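Local coordinates for replicative DNA helicase (Helicobacter pylori, PDB 3GXV), which probably unwinds duplex DNA at the replication fork as a hexameric, ATP-driven helicase and interacts with primase, at residues L7-L10 and Q11-R15. Sequence-based numbering, arbitrary orientation.
Sequences LQQL and QNIER
Two successive turns of helix 3-23, the first helix of the DnaB N-terminal domain, meet here through the i to i+4 ladder of an alpha-helix, with Gln9 and Ile13 making the side-chain contact. Four rungs join the turns: Gln11 N to Leu7 O, Asn12 N to Gln8 O, Ile13 N to Gln9 O at 2.9 Å, and Glu14 N to Leu10 O at 3.1 Å. Their N-H...O angles slip from 160° at the first rung to 145° at the last.

Gln9 and Ile13 lie side by side and point the same way. Gln9 CG, anti to the backbone N (chi1 178°), lies beside the carbonyl carbon, where it meets Ile13 CD1 at 4.0 Å; the chain then runs out extended. Ile13 CG1 tucks in against the carbonyl, 3.0 Å from Gln9 O. Past this aliphatic part, both ends of the Gln9 amide are engaged: NE2 hydrogen-bonds to Glu100 of helix 95-119, on whose Tyr97 Ile13 also packs, and OE1 takes a weak hydrogen bond from Lys5.

One residue further round, Glu14 CG sits tightly beyond the end of the Leu10 carbonyl, 2.9 Å from Leu10 O. From there the chain extends to a buried carboxylate, whose OE2 accepts from the Tyr41 backbone N while OE1 accepts from Tyr42 N and Asn45 ND2. Three bonds thus grip the Glu14 carboxylate, limiting its rotation and consistent with a stabilised negative charge, and through them this face of the helix is tied to the loop at Tyr41 and Tyr42 and to the start of helix 43-57 at Asn45.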
# COMPACT_ATOMS: atom_id res chain seq x y z
N LEU B 7 23.48 9.78 16.32
CA LEU B 7 22.08 9.74 16.70
C LEU B 7 21.21 10.21 15.54
O LEU B 7 20.20 9.59 15.25
CB LEU B 7 21.83 10.63 17.92
CG LEU B 7 22.29 10.04 19.25
CD1 LEU B 7 22.11 11.05 20.37
CD2 LEU B 7 21.51 8.78 19.51
N GLN B 8 21.62 11.31 14.92
CA GLN B 8 20.89 11.90 13.79
C GLN B 8 20.86 10.90 12.64
O GLN B 8 19.89 10.82 11.90
CB GLN B 8 21.58 13.20 13.35
CG GLN B 8 21.65 14.27 14.47
CD GLN B 8 22.39 15.55 14.06
OE1 GLN B 8 23.46 15.51 13.47
NE2 GLN B 8 21.82 16.69 14.40
N GLN B 9 21.93 10.13 12.53
CA GLN B 9 22.11 9.10 11.51
C GLN B 9 21.12 7.95 11.74
O GLN B 9 20.54 7.42 10.79
CB GLN B 9 23.56 8.60 11.59
CG GLN B 9 23.96 7.48 10.64
CD GLN B 9 25.38 7.02 10.91
OE1 GLN B 9 26.32 7.81 10.85
NE2 GLN B 9 25.55 5.74 11.23
N LEU B 10 20.93 7.59 13.00
CA LEU B 10 20.02 6.52 13.38
C LEU B 10 18.58 6.92 13.03
O LEU B 10 17.80 6.12 12.49
CB LEU B 10 20.12 6.26 14.88
CG LEU B 10 20.86 4.99 15.30
CD1 LEU B 10 20.93 4.92 16.83
CD2 LEU B 10 20.14 3.77 14.72
N GLN B 11 18.24 8.17 13.32
CA GLN B 11 16.92 8.66 13.03
C GLN B 11 16.69 8.66 11.51
O GLN B 11 15.65 8.21 11.03
CB GLN B 11 16.75 10.07 13.61
CG GLN B 11 15.30 10.46 13.79
CD GLN B 11 15.13 11.76 14.54
OE1 GLN B 11 14.01 12.24 14.72
NE2 GLN B 11 16.24 12.35 15.00
N ASN B 12 17.68 9.15 10.76
CA ASN B 12 17.61 9.23 9.31
C ASN B 12 17.49 7.85 8.66
O ASN B 12 16.77 7.66 7.68
CB ASN B 12 18.85 9.96 8.78
CG ASN B 12 18.90 10.00 7.27
OD1 ASN B 12 17.91 10.29 6.61
ND2 ASN B 12 20.08 9.74 6.71
N ILE B 13 18.21 6.88 9.21
CA ILE B 13 18.20 5.51 8.71
C ILE B 13 16.85 4.83 8.91
O ILE B 13 16.44 4.01 8.09
CB ILE B 13 19.28 4.66 9.41
CG1 ILE B 13 20.66 5.08 8.90
CG2 ILE B 13 19.02 3.18 9.19
CD1 ILE B 13 21.80 4.34 9.55
N GLU B 14 16.18 5.15 10.01
CA GLU B 14 14.89 4.55 10.32
C GLU B 14 13.82 5.00 9.35
O GLU B 14 12.93 4.24 9.00
CB GLU B 14 14.47 4.89 11.75
CG GLU B 14 15.46 4.40 12.80
CD GLU B 14 14.97 4.56 14.23
OE1 GLU B 14 14.18 5.50 14.53
OE2 GLU B 14 15.39 3.74 15.06
N ARG B 15 13.92 6.25 8.91
CA ARG B 15 12.96 6.79 7.97
C ARG B 15 13.17 6.15 6.61
O ARG B 15 12.22 5.70 5.96
CB ARG B 15 13.12 8.31 7.82
CG ARG B 15 12.74 9.11 9.05
CD ARG B 15 12.64 10.61 8.72
NE ARG B 15 13.94 11.23 8.48
CZ ARG B 15 14.58 12.01 9.36
NH1 ARG B 15 14.06 12.26 10.55
NH2 ARG B 15 15.75 12.53 9.04